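Local coordinates for F5/8 type C domain protein (Bacteroides ovatus, PDB 4ZRX) that is a putative alpha-L-fucosidase, probably hydrolysing fucosides with its TIM-barrel domain and carrying an F5/8 type C domain of the kind that often binds sugars, at residues 518-523 / 561-566; 501-506 / 577-582. All blocks are in the same frame, centred on the assembly; numbering follows the deposited sequence.

Interaction 1 (518-523 / 561-566); sequences YQFFVS and IKLEAT. With EDO (1,2-ethanediol), chain E.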
ATOM      1  N   TYR A 518      -2.267  -3.169 -42.583  1.00 34.13           N
ATOM      2  CA  TYR A 518      -2.046  -4.542 -42.231  1.00 32.56           C
ATOM      3  C   TYR A 518      -2.719  -5.505 -43.183  1.00 32.80           C
ATOM      4  O   TYR A 518      -3.616  -5.115 -43.929  1.00 32.17           O
ATOM      5  CB  TYR A 518      -2.568  -4.815 -40.810  1.00 31.91           C
ATOM      6  CG  TYR A 518      -4.050  -4.784 -40.740  1.00 31.47           C
ATOM      7  CD1 TYR A 518      -4.813  -5.937 -40.998  1.00 32.12           C
ATOM      8  CD2 TYR A 518      -4.716  -3.617 -40.444  1.00 31.94           C
ATOM      9  CE1 TYR A 518      -6.226  -5.897 -41.002  1.00 32.41           C
ATOM     10  CE2 TYR A 518      -6.110  -3.575 -40.434  1.00 32.52           C
ATOM     11  CZ  TYR A 518      -6.853  -4.715 -40.703  1.00 32.54           C
ATOM     12  OH  TYR A 518      -8.231  -4.653 -40.673  1.00 33.23           O
ATOM     13  N   GLN A 519      -2.240  -6.749 -43.149  1.00 31.93           N
ATOM     14  CA  GLN A 519      -2.924  -7.885 -43.758  1.00 33.46           C
ATOM     15  C   GLN A 519      -2.899  -8.992 -42.722  1.00 32.64           C
ATOM     16  O   GLN A 519      -1.852  -9.237 -42.053  1.00 32.04           O
ATOM     17  CB  GLN A 519      -2.191  -8.324 -45.016  1.00 36.51           C
ATOM     18  CG  GLN A 519      -2.300  -7.328 -46.152  1.00 40.82           C
ATOM     19  CD  GLN A 519      -1.574  -7.765 -47.415  1.00 45.52           C
ATOM     20  OE1 GLN A 519      -2.143  -8.439 -48.287  1.00 50.93           O
ATOM     21  NE2 GLN A 519      -0.326  -7.354 -47.542  1.00 48.75           N
ATOM     22  N   PHE A 520      -4.048  -9.595 -42.511  1.00 30.25           N
ATOM     23  CA  PHE A 520      -4.191 -10.630 -41.519  1.00 29.72           C
ATOM     24  C   PHE A 520      -4.405 -11.936 -42.268  1.00 30.76           C
ATOM     25  O   PHE A 520      -5.133 -11.966 -43.288  1.00 31.70           O
ATOM     26  CB  PHE A 520      -5.377 -10.330 -40.651  1.00 29.48           C
ATOM     27  CG  PHE A 520      -5.531 -11.271 -39.511  1.00 29.62           C
ATOM     28  CD1 PHE A 520      -4.746 -11.121 -38.353  1.00 29.03           C
ATOM     29  CD2 PHE A 520      -6.471 -12.279 -39.554  1.00 28.95           C
ATOM     30  CE1 PHE A 520      -4.898 -11.996 -37.293  1.00 29.87           C
ATOM     31  CE2 PHE A 520      -6.630 -13.173 -38.504  1.00 30.10           C
ATOM     32  CZ  PHE A 520      -5.871 -13.005 -37.330  1.00 29.80           C
ATOM     33  N   PHE A 521      -3.730 -12.987 -41.807  1.00 30.68           N
ATOM     34  CA  PHE A 521      -3.731 -14.282 -42.483  1.00 31.90           C
ATOM     35  C   PHE A 521      -4.037 -15.393 -41.499  1.00 32.61           C
ATOM     36  O   PHE A 521      -3.700 -15.298 -40.301  1.00 31.51           O
ATOM     37  CB  PHE A 521      -2.373 -14.583 -43.116  1.00 32.02           C
ATOM     38  CG  PHE A 521      -1.885 -13.580 -44.111  1.00 32.21           C
ATOM     39  CD1 PHE A 521      -1.193 -12.449 -43.710  1.00 33.04           C
ATOM     40  CD2 PHE A 521      -2.053 -13.793 -45.482  1.00 34.25           C
ATOM     41  CE1 PHE A 521      -0.700 -11.533 -44.634  1.00 34.26           C
ATOM     42  CE2 PHE A 521      -1.561 -12.877 -46.426  1.00 34.89           C
ATOM     43  CZ  PHE A 521      -0.872 -11.757 -46.004  1.00 35.08           C
ATOM     44  N   VAL A 522      -4.607 -16.488 -42.014  1.00 31.64           N
ATOM     45  CA  VAL A 522      -4.864 -17.656 -41.187  1.00 32.54           C
ATOM     46  C   VAL A 522      -4.324 -18.928 -41.870  1.00 33.75           C
ATOM     47  O   VAL A 522      -4.180 -18.949 -43.072  1.00 32.39           O
ATOM     48  CB  VAL A 522      -6.353 -17.803 -40.843  1.00 32.82           C
ATOM     49  CG1 VAL A 522      -6.785 -16.664 -39.959  1.00 32.34           C
ATOM     50  CG2 VAL A 522      -7.253 -17.860 -42.113  1.00 33.30           C
ATOM     51  N   SER A 523      -4.013 -19.940 -41.067  1.00 34.96           N
ATOM     52  CA  SER A 523      -3.550 -21.231 -41.587  1.00 37.69           C
ATOM     53  C   SER A 523      -3.925 -22.337 -40.628  1.00 39.30           C
ATOM     54  O   SER A 523      -4.014 -22.135 -39.392  1.00 37.29           O
ATOM     55  CB  SER A 523      -2.045 -21.197 -41.727  1.00 38.24           C
ATOM     56  OG  SER A 523      -1.560 -22.413 -42.252  1.00 39.58           O
ATOM     57  N   ILE A 561      -2.298 -17.832 -36.805  1.00 33.79           N
ATOM     58  CA  ILE A 561      -2.641 -16.526 -37.358  1.00 32.41           C
ATOM     59  C   ILE A 561      -1.363 -15.789 -37.605  1.00 31.25           C
ATOM     60  O   ILE A 561      -0.348 -16.076 -36.987  1.00 30.87           O
ATOM     61  CB  ILE A 561      -3.584 -15.690 -36.459  1.00 32.37           C
ATOM     62  CG1 ILE A 561      -2.924 -15.370 -35.093  1.00 33.01           C
ATOM     63  CG2 ILE A 561      -4.887 -16.451 -36.252  1.00 33.49           C
ATOM     64  CD1 ILE A 561      -3.864 -14.570 -34.153  1.00 32.24           C
ATOM     65  N   LYS A 562      -1.425 -14.813 -38.483  1.00 30.25           N
ATOM     66  CA  LYS A 562      -0.268 -14.007 -38.860  1.00 30.65           C
ATOM     67  C   LYS A 562      -0.719 -12.595 -39.177  1.00 31.24           C
ATOM     68  O   LYS A 562      -1.683 -12.403 -39.924  1.00 32.15           O
ATOM     69  CB  LYS A 562       0.462 -14.618 -40.085  1.00 31.44           C
ATOM     70  CG  LYS A 562       1.589 -13.755 -40.656  1.00 31.94           C
ATOM     71  CD  LYS A 562       2.414 -14.469 -41.731  1.00 33.96           C
ATOM     72  CE  LYS A 562       1.599 -14.690 -42.972  1.00 34.04           C
ATOM     73  NZ  LYS A 562       2.390 -15.227 -44.104  1.00 35.72           N
ATOM     74  N   LEU A 563      -0.020 -11.604 -38.638  1.00 31.99           N
ATOM     75  CA  LEU A 563      -0.283 -10.199 -38.963  1.00 32.47           C
ATOM     76  C   LEU A 563       0.942  -9.607 -39.623  1.00 33.62           C
ATOM     77  O   LEU A 563       2.002  -9.571 -38.986  1.00 35.88           O
ATOM     78  CB  LEU A 563      -0.654  -9.382 -37.701  1.00 32.05           C
ATOM     79  CG  LEU A 563      -1.091  -7.927 -37.949  1.00 33.00           C
ATOM     80  CD1 LEU A 563      -2.509  -7.839 -38.548  1.00 32.39           C
ATOM     81  CD2 LEU A 563      -1.015  -7.058 -36.684  1.00 33.71           C
ATOM     82  N   GLU A 564       0.807  -9.178 -40.882  1.00 33.44           N
ATOM     83  CA  GLU A 564       1.814  -8.395 -41.596  1.00 35.48           C
ATOM     84  C   GLU A 564       1.393  -6.941 -41.494  1.00 35.11           C
ATOM     85  O   GLU A 564       0.268  -6.608 -41.810  1.00 34.42           O
ATOM     86  CB  GLU A 564       1.944  -8.825 -43.071  1.00 38.24           C
ATOM     87  CG  GLU A 564       2.503 -10.263 -43.201  1.00 41.99           C
ATOM     88  CD  GLU A 564       2.691 -10.793 -44.649  1.00 46.88           C
ATOM     89  OE1 GLU A 564       2.495 -10.003 -45.607  1.00 52.25           O
ATOM     90  OE2 GLU A 564       3.040 -12.004 -44.807  1.00 47.78           O
ATOM     91  N   ALA A 565       2.273  -6.063 -41.028  1.00 34.77           N
ATOM     92  CA  ALA A 565       1.886  -4.670 -40.869  1.00 34.36           C
ATOM     93  C   ALA A 565       3.022  -3.676 -41.054  1.00 35.94           C
ATOM     94  O   ALA A 565       4.207  -3.982 -40.764  1.00 35.87           O
ATOM     95  CB  ALA A 565       1.204  -4.474 -39.502  1.00 33.96           C
ATOM     96  N   THR A 566       2.637  -2.493 -41.533  1.00 35.88           N
ATOM     97  CA  THR A 566       3.511  -1.327 -41.582  1.00 37.46           C
ATOM     98  C   THR A 566       2.943  -0.192 -40.712  1.00 38.03           C
ATOM     99  O   THR A 566       1.746  -0.141 -40.379  1.00 35.50           O
ATOM    100  CB  THR A 566       3.720  -0.837 -43.036  1.00 38.95           C
ATOM    101  OG1 THR A 566       2.450  -0.715 -43.674  1.00 38.78           O
ATOM    102  CG2 THR A 566       4.589  -1.826 -43.838  1.00 39.42           C
TER
HETATM  103  C1  EDO E 704       4.180  -6.977 -37.805  1.00 39.08           C
HETATM  104  O1  EDO E 704       3.902  -8.344 -37.481  1.00 37.96           O
HETATM  105  C2  EDO E 704       5.223  -6.858 -38.913  1.00 39.09           C
HETATM  106  O2  EDO E 704       4.714  -7.470 -40.099  1.00 40.58           O
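Phe521 lies under a lid made by the two charged side chains of Lys562 and Glu564, on one face of an antiparallel strand pair. The lysine chain bends at its third torsion (chi3 68°), which brings CE to 3.7 Å from Phe521 CD1 and sets NZ over the ring face, a cation-pi contact with NZ 4.7 Å from the ring centroid. Beside it the extended Glu564 chain lays its carboxylate across the far end of the ring, Glu564 CD 3.5 Å from Phe521 CE1, the two planes 46° apart. A weak salt bridge, Lys562 NZ to Glu564 OE2, ties the lid together, and Trp529 offers the lysine a second aromatic partner.

The other face is apolar and turned into the domain. Here Phe520 CZ fits against the branch point of Ile561, 3.6 Å from its CB, while Leu563 CD1 fills the hollow between Phe520 and Tyr518, meeting the Phe520 ring at its edge and Tyr518 CB at 3.8 Å. Ala565 CB is the small bump against Tyr518 CB.

Between the faces, Gln519 and Glu564 exchange both backbone hydrogen bonds, as do Phe521 and Lys562; Phe521 N reaches Lys562 O at 2.8 Å. Away from 518-523 an ethanediol, probably from the crystallisation liquor, bridges Leu563 O, Ala565 N and Leu488 N. The pair joins the middle strand of the five-stranded sheet in the F5/8 type C beta sandwich to its neighbour. The aliphatic parts of Lys562 and Glu564 shield Phe521, while their weakly paired charges can probably still meet solvent.

Interaction 2 (501-506 / 577-582); sequences FTYAPS and MNEIGV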
ATOM      1  N   PHE A 501     -10.357 -10.500 -34.924  1.00 31.48           N
ATOM      2  CA  PHE A 501      -9.134 -10.301 -34.168  1.00 30.34           C
ATOM      3  C   PHE A 501      -9.114  -8.842 -33.739  1.00 29.02           C
ATOM      4  O   PHE A 501      -9.798  -7.984 -34.308  1.00 28.40           O
ATOM      5  CB  PHE A 501      -7.846 -10.687 -34.914  1.00 30.35           C
ATOM      6  CG  PHE A 501      -7.260  -9.603 -35.804  1.00 29.61           C
ATOM      7  CD1 PHE A 501      -7.797  -9.344 -37.058  1.00 30.49           C
ATOM      8  CD2 PHE A 501      -6.175  -8.877 -35.411  1.00 29.46           C
ATOM      9  CE1 PHE A 501      -7.277  -8.385 -37.888  1.00 29.64           C
ATOM     10  CE2 PHE A 501      -5.638  -7.891 -36.260  1.00 29.38           C
ATOM     11  CZ  PHE A 501      -6.211  -7.667 -37.510  1.00 30.58           C
ATOM     12  N   THR A 502      -8.333  -8.580 -32.707  1.00 26.79           N
ATOM     13  CA  THR A 502      -8.185  -7.229 -32.193  1.00 27.16           C
ATOM     14  C   THR A 502      -6.697  -6.904 -32.128  1.00 26.45           C
ATOM     15  O   THR A 502      -5.844  -7.793 -31.823  1.00 26.16           O
ATOM     16  CB  THR A 502      -8.799  -7.175 -30.817  1.00 27.75           C
ATOM     17  OG1 THR A 502     -10.215  -7.326 -30.976  1.00 28.35           O
ATOM     18  CG2 THR A 502      -8.498  -5.857 -30.086  1.00 28.78           C
ATOM     19  N   TYR A 503      -6.372  -5.677 -32.491  1.00 25.68           N
ATOM     20  CA  TYR A 503      -5.022  -5.173 -32.271  1.00 26.95           C
ATOM     21  C   TYR A 503      -5.145  -4.134 -31.157  1.00 26.87           C
ATOM     22  O   TYR A 503      -5.935  -3.180 -31.303  1.00 27.16           O
ATOM     23  CB  TYR A 503      -4.484  -4.545 -33.551  1.00 26.70           C
ATOM     24  CG  TYR A 503      -3.179  -3.759 -33.319  1.00 27.54           C
ATOM     25  CD1 TYR A 503      -2.091  -4.333 -32.634  1.00 28.15           C
ATOM     26  CD2 TYR A 503      -3.031  -2.474 -33.817  1.00 27.28           C
ATOM     27  CE1 TYR A 503      -0.886  -3.609 -32.430  1.00 28.06           C
ATOM     28  CE2 TYR A 503      -1.836  -1.770 -33.677  1.00 28.76           C
ATOM     29  CZ  TYR A 503      -0.772  -2.338 -32.988  1.00 28.65           C
ATOM     30  OH  TYR A 503       0.369  -1.585 -32.844  1.00 31.73           O
ATOM     31  N   ALA A 504      -4.378  -4.312 -30.070  1.00 27.31           N
ATOM     32  CA  ALA A 504      -4.437  -3.431 -28.885  1.00 27.22           C
ATOM     33  C   ALA A 504      -3.023  -2.996 -28.579  1.00 27.68           C
ATOM     34  O   ALA A 504      -2.318  -3.686 -27.864  1.00 27.34           O
ATOM     35  CB  ALA A 504      -5.023  -4.162 -27.679  1.00 27.72           C
ATOM     36  N   PRO A 505      -2.590  -1.844 -29.125  1.00 27.90           N
ATOM     37  CA  PRO A 505      -1.285  -1.292 -28.773  1.00 29.82           C
ATOM     38  C   PRO A 505      -1.035  -1.345 -27.251  1.00 31.06           C
ATOM     39  O   PRO A 505      -1.909  -0.959 -26.476  1.00 30.14           O
ATOM     40  CB  PRO A 505      -1.384   0.155 -29.254  1.00 30.25           C
ATOM     41  CG  PRO A 505      -2.250   0.037 -30.440  1.00 28.86           C
ATOM     42  CD  PRO A 505      -3.282  -1.001 -30.107  1.00 28.16           C
ATOM     43  N   SER A 506       0.134  -1.853 -26.866  1.00 32.14           N
ATOM     44  CA  SER A 506       0.530  -1.990 -25.462  1.00 34.43           C
ATOM     45  C   SER A 506       0.305  -0.681 -24.694  1.00 34.73           C
ATOM     46  O   SER A 506       0.689   0.397 -25.179  1.00 34.50           O
ATOM     47  CB  SER A 506       1.994  -2.377 -25.380  1.00 35.77           C
ATOM     48  OG  SER A 506       2.381  -2.418 -24.011  1.00 40.34           O
HETATM   49  N   MSE A 577       2.731 -10.498 -29.255  1.00 37.72           N
HETATM   50  CA  MSE A 577       1.603 -11.383 -29.074  1.00 37.59           C
HETATM   51  C   MSE A 577       0.520 -10.872 -28.060  1.00 36.70           C
HETATM   52  O   MSE A 577      -0.687 -11.152 -28.214  1.00 35.95           O
HETATM   53  CB  MSE A 577       2.139 -12.732 -28.619  1.00 40.15           C
HETATM   54  CG  MSE A 577       1.163 -13.819 -28.790  1.00 41.22           C
HETATM   55 SE   MSE A 577       2.068 -15.553 -28.622  0.75 45.40          SE
HETATM   56  CE  MSE A 577       2.072 -15.701 -26.685  1.00 45.87           C
ATOM     57  N   ASN A 578       0.965 -10.182 -27.003  1.00 36.14           N
ATOM     58  CA  ASN A 578       0.052  -9.604 -26.004  1.00 37.54           C
ATOM     59  C   ASN A 578      -0.795  -8.441 -26.538  1.00 35.00           C
ATOM     60  O   ASN A 578      -1.748  -8.042 -25.858  1.00 35.23           O
ATOM     61  CB  ASN A 578       0.816  -9.151 -24.725  1.00 40.63           C
ATOM     62  CG  ASN A 578       1.098 -10.309 -23.740  1.00 45.87           C
ATOM     63  OD1 ASN A 578       0.428 -11.347 -23.736  1.00 49.36           O
ATOM     64  ND2 ASN A 578       2.097 -10.113 -22.878  1.00 50.59           N
ATOM     65  N   GLU A 579      -0.460  -7.916 -27.736  1.00 31.39           N
ATOM     66  CA  GLU A 579      -1.253  -6.872 -28.399  1.00 29.91           C
ATOM     67  C   GLU A 579      -2.298  -7.445 -29.370  1.00 29.31           C
ATOM     68  O   GLU A 579      -2.938  -6.666 -30.074  1.00 28.46           O
ATOM     69  CB  GLU A 579      -0.323  -5.952 -29.194  1.00 29.50           C
ATOM     70  CG  GLU A 579       0.729  -5.270 -28.253  1.00 31.45           C
ATOM     71  CD  GLU A 579       1.664  -4.355 -29.014  1.00 32.15           C
ATOM     72  OE1 GLU A 579       2.331  -4.812 -29.952  1.00 32.99           O
ATOM     73  OE2 GLU A 579       1.748  -3.155 -28.655  1.00 32.50           O
ATOM     74  N   ILE A 580      -2.368  -8.770 -29.494  1.00 28.74           N
ATOM     75  CA  ILE A 580      -3.319  -9.392 -30.361  1.00 29.21           C
ATOM     76  C   ILE A 580      -4.351 -10.098 -29.509  1.00 29.23           C
ATOM     77  O   ILE A 580      -3.996 -10.722 -28.500  1.00 30.21           O
ATOM     78  CB  ILE A 580      -2.596 -10.406 -31.274  1.00 30.77           C
ATOM     79  CG1 ILE A 580      -1.599  -9.681 -32.188  1.00 30.89           C
ATOM     80  CG2 ILE A 580      -3.602 -11.222 -32.041  1.00 31.12           C
ATOM     81  CD1 ILE A 580      -2.224  -8.693 -33.137  1.00 31.43           C
ATOM     82  N   GLY A 581      -5.621 -10.000 -29.907  1.00 29.26           N
ATOM     83  CA  GLY A 581      -6.698 -10.831 -29.341  1.00 29.34           C
ATOM     84  C   GLY A 581      -7.491 -11.464 -30.475  1.00 30.00           C
ATOM     85  O   GLY A 581      -7.409 -11.050 -31.640  1.00 29.05           O
ATOM     86  N   VAL A 582      -8.271 -12.472 -30.113  1.00 30.78           N
ATOM     87  CA  VAL A 582      -9.215 -13.082 -31.009  1.00 31.71           C
ATOM     88  C   VAL A 582     -10.508 -13.417 -30.247  1.00 33.68           C
ATOM     89  O   VAL A 582     -10.473 -13.641 -29.012  1.00 33.20           O
ATOM     90  CB  VAL A 582      -8.612 -14.380 -31.664  1.00 32.36           C
ATOM     91  CG1 VAL A 582      -7.341 -14.070 -32.452  1.00 31.91           C
ATOM     92  CG2 VAL A 582      -8.327 -15.506 -30.619  1.00 33.44           C
TER
HETATM   93  O   HOH W   1       2.403  -2.863 -31.715  1.00 36.07           O
HETATM   94  O   HOH W   2      -2.198  -4.803 -25.375  1.00 31.71           O
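Thr502 and Gly581 exchange two backbone hydrogen bonds where strands 501-503 and 580-582 run antiparallel, Thr502 N to Gly581 O at 2.8 Å and the return bond from Gly581 N. Ala504 N then donates to Glu579 O, carrying the pairing past the strand end into the short 3-10 turn at 577-579.

The polar side-chain work falls to Glu579. With CG beside its backbone N (chi1 -60°) and the chain extended beyond, its carboxylate reaches the turn after Pro505, where OE2 accepts Ser506 N at 2.7 Å through the anti lone pair. The same oxygen forms a salt bridge with Lys511. OE1 accepts Asn576 N and a water, which in turn receives the hydroxyl of Tyr503, Tyr503 OH lying 2.7 Å from the water oxygen; that hydroxyl also accepts Ala515 N. A lysine in place of Glu579 would probably leave Ser506 N without its acceptor and set a second positive charge against Lys511, freeing the 504-506 turn to shift.

Apolar contacts fill the rest. Tyr503 runs alongside Glu579, its CE1 4.0 Å from Glu579 CB, and Pro505 CD sits over the centre of one ring face, 3.8 Å above the plane. Phe501 CB meets Val582 CG1 at 4.2 Å, and the Phe501 ring stacks on Phe520 in the core of the sandwich.

One buried carboxylate thus gathers a backbone amide from each of two loops, a lysine and a water, and the neighbouring positive charge would be expected to keep it ionised.

Overall arrangement
Both contacts are antiparallel strand pairs of the F5/8 type C domain; each joins segments well separated in sequence (38 and 71 residues), one pair in each sheet of its beta sandwich. Interaction 1 lies centrally in the five-stranded sheet, with one face inward and the other partly exposed; interaction 2 is buried and ends in loops. Their centres are 12 Å apart and their inner faces meet: Phe501 packs on Leu563 and Tyr518, and Val582 on Ile561, so the two pairs share one hydrophobic core. The chemistry parts with position: the charges of interaction 1 pair only weakly, over a partly exposed aromatic ring, whereas the buried carboxylate of interaction 2 is gripped by loop amides and a lysine.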